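Local coordinates for protein NAGD (Escherichia coli, PDB 2C4N) that removes phosphate from ribonucleoside 5'-phosphates, and probably from a wide range of other phosphorylated compounds, as a magnesium-dependent phosphatase of the HAD superfamily, at residues A[39-44]-A[174-179]. Numbering follows the deposited sequence.
Sequences VLLTNY and VGKPSP. With PO4 (phosphate ion), chain D; PO4 (phosphate ion), chain C.
Asn43 and Gly175 mark where the two backbones come nearest, their CA atoms 5.5 Å apart. Residues 39-44 bring the C-terminal end of strand 38-42, next to the edge strand 68-70 of the parallel sheet, up to 174-179, a loop that turns through a cis peptide before Pro177 and runs on to helix 180-189. No backbone bond joins the two; the Asn43 amide bridges them instead, gripping Lys176 by both its backbone polar atoms. Lys176 N donates to a lone pair of Asn43 OD1, lying in the plane of that carbonyl, at 2.8 Å; the bond is bent, with an N-H...O angle of 140°. The return bond, from Asn43 ND2 to Lys176 O, is straighter and 3.0 Å long, and the two together fix the amide's rotation. With an alanine at this position both bonds go, and Lys176 N and O would probably lose these mates, the loop being less firmly tied to the strand end. Gly175 suits the spot, since a CB on it would run into Asn43 OD1. The Lys176 side chain then crosses Asn43, Lys176 CE passing 3.3 Å from Asn43 OD1, while its CD rests against Leu41 CD2. A bend at chi3 (-72°) helps carry Lys176 NZ round to the anions, where it bonds O2 of one phosphate ion (chain D) and O4 of the other (chain C), each at 2.9 Å. The same O2 takes the backbone N of Asn43 at 3.0 Å, so strand end and lysine converge on one oxygen. Salt bridges to Asp9 and Asp206 also hold NZ, while Asp146 takes a further bond from Asn43 ND2. Beside the magnesium held by Asp9, Asp11 and Asp201, this is the phosphate-binding corner of a HAD active site, with Thr42, Asn43 and Lys176 the likely substrate ligands.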
loop_
_atom_site.group_PDB
_atom_site.type_symbol
_atom_site.label_atom_id
_atom_site.label_comp_id
_atom_site.label_asym_id
_atom_site.label_seq_id
_atom_site.Cartn_x
_atom_site.Cartn_y
_atom_site.Cartn_z
ATOM N N VAL A 39 -0.359 -3.168 -35.454
ATOM C CA VAL A 39 0.348 -3.884 -34.405
ATOM C C VAL A 39 -0.698 -4.540 -33.514
ATOM O O VAL A 39 -1.622 -3.871 -33.040
ATOM C CB VAL A 39 1.214 -2.937 -33.544
ATOM C CG1 VAL A 39 1.696 -3.656 -32.298
ATOM C CG2 VAL A 39 2.408 -2.447 -34.352
ATOM N N LEU A 40 -0.571 -5.848 -33.321
ATOM C CA LEU A 40 -1.482 -6.584 -32.456
ATOM C C LEU A 40 -0.702 -6.760 -31.161
ATOM O O LEU A 40 0.282 -7.493 -31.095
ATOM C CB LEU A 40 -1.854 -7.930 -33.082
ATOM C CG LEU A 40 -2.575 -7.801 -34.431
ATOM C CD1 LEU A 40 -3.099 -9.170 -34.857
ATOM C CD2 LEU A 40 -3.728 -6.798 -34.321
ATOM N N LEU A 41 -1.161 -6.059 -30.135
ATOM C CA LEU A 41 -0.502 -6.030 -28.842
ATOM C C LEU A 41 -1.061 -6.939 -27.758
ATOM O O LEU A 41 -2.269 -7.139 -27.650
ATOM C CB LEU A 41 -0.522 -4.585 -28.331
ATOM C CG LEU A 41 0.152 -4.251 -26.999
ATOM C CD1 LEU A 41 1.662 -4.217 -27.192
ATOM C CD2 LEU A 41 -0.352 -2.902 -26.499
ATOM N N THR A 42 -0.157 -7.503 -26.963
ATOM C CA THR A 42 -0.558 -8.320 -25.831
ATOM C C THR A 42 0.446 -8.114 -24.713
ATOM O O THR A 42 1.650 -8.038 -24.948
ATOM C CB THR A 42 -0.651 -9.825 -26.148
ATOM O OG1 THR A 42 -1.003 -10.521 -24.944
ATOM C CG2 THR A 42 0.669 -10.370 -26.676
ATOM N N ASN A 43 -0.062 -8.014 -23.489
ATOM C CA ASN A 43 0.781 -7.807 -22.324
ATOM C C ASN A 43 1.494 -9.070 -21.884
ATOM O O ASN A 43 2.425 -9.005 -21.079
ATOM C CB ASN A 43 -0.063 -7.279 -21.169
ATOM C CG ASN A 43 0.392 -5.925 -20.702
ATOM O OD1 ASN A 43 0.861 -5.114 -21.500
ATOM N ND2 ASN A 43 0.231 -5.655 -19.409
ATOM N N TYR A 44 1.074 -10.220 -22.403
ATOM C CA TYR A 44 1.699 -11.465 -22.001
ATOM C C TYR A 44 2.928 -11.803 -22.837
ATOM O O TYR A 44 2.957 -11.608 -24.048
ATOM C CB TYR A 44 0.646 -12.583 -21.970
ATOM C CG TYR A 44 -0.385 -12.302 -20.879
ATOM C CD1 TYR A 44 -1.518 -11.526 -21.142
ATOM C CD2 TYR A 44 -0.177 -12.728 -19.561
ATOM C CE1 TYR A 44 -2.412 -11.180 -20.127
ATOM C CE2 TYR A 44 -1.067 -12.385 -18.540
ATOM C CZ TYR A 44 -2.183 -11.611 -18.828
ATOM O OH TYR A 44 -3.059 -11.264 -17.815
ATOM N N VAL A 174 7.351 -3.120 -18.182
ATOM C CA VAL A 174 7.405 -2.678 -19.569
ATOM C C VAL A 174 6.031 -2.601 -20.230
ATOM O O VAL A 174 5.773 -1.705 -21.031
ATOM C CB VAL A 174 8.316 -3.619 -20.402
ATOM C CG1 VAL A 174 8.275 -3.230 -21.880
ATOM C CG2 VAL A 174 9.750 -3.549 -19.880
ATOM N N GLY A 175 5.148 -3.534 -19.888
ATOM C CA GLY A 175 3.825 -3.558 -20.500
ATOM C C GLY A 175 2.810 -2.549 -19.991
ATOM O O GLY A 175 3.109 -1.740 -19.111
ATOM N N LYS A 176 1.604 -2.596 -20.559
ATOM C CA LYS A 176 0.517 -1.701 -20.158
ATOM C C LYS A 176 0.312 -1.875 -18.655
ATOM O O LYS A 176 0.505 -2.968 -18.125
ATOM C CB LYS A 176 -0.780 -2.083 -20.884
ATOM C CG LYS A 176 -0.723 -1.999 -22.398
ATOM C CD LYS A 176 -1.966 -2.634 -23.020
ATOM C CE LYS A 176 -1.943 -4.157 -22.888
ATOM N NZ LYS A 176 -3.275 -4.766 -23.188
ATOM N N PRO A 177 -0.128 -0.820 -17.948
ATOM C CA PRO A 177 -0.494 0.533 -18.380
ATOM C C PRO A 177 0.654 1.502 -18.669
ATOM O O PRO A 177 0.420 2.680 -18.938
ATOM C CB PRO A 177 -1.379 1.022 -17.241
ATOM C CG PRO A 177 -0.723 0.411 -16.045
ATOM C CD PRO A 177 -0.431 -1.007 -16.514
ATOM N N SER A 178 1.886 1.015 -18.619
ATOM C CA SER A 178 3.032 1.869 -18.896
ATOM C C SER A 178 2.936 2.419 -20.321
ATOM O O SER A 178 2.756 1.670 -21.280
ATOM C CB SER A 178 4.329 1.076 -18.732
ATOM O OG SER A 178 5.439 1.831 -19.174
ATOM N N PRO A 179 3.041 3.746 -20.473
ATOM C CA PRO A 179 2.961 4.359 -21.803
ATOM C C PRO A 179 4.134 3.981 -22.712
ATOM O O PRO A 179 4.024 4.025 -23.936
ATOM C CB PRO A 179 2.940 5.856 -21.490
ATOM C CG PRO A 179 2.333 5.913 -20.119
ATOM C CD PRO A 179 3.021 4.774 -19.420
HETATM P P PO4 D . -3.949 -8.717 -23.496
HETATM O O1 PO4 D . -3.769 -9.034 -24.935
HETATM O O2 PO4 D . -3.030 -7.620 -23.110
HETATM O O3 PO4 D . -5.340 -8.303 -23.252
HETATM O O4 PO4 D . -3.652 -9.927 -22.687
HETATM P P PO4 C . -4.117 -6.431 -19.667
HETATM O O1 PO4 C . -3.716 -7.640 -20.429
HETATM O O2 PO4 C . -5.342 -6.723 -18.886
HETATM O O3 PO4 C . -3.023 -6.044 -18.744
HETATM O O4 PO4 C . -4.382 -5.316 -20.609
#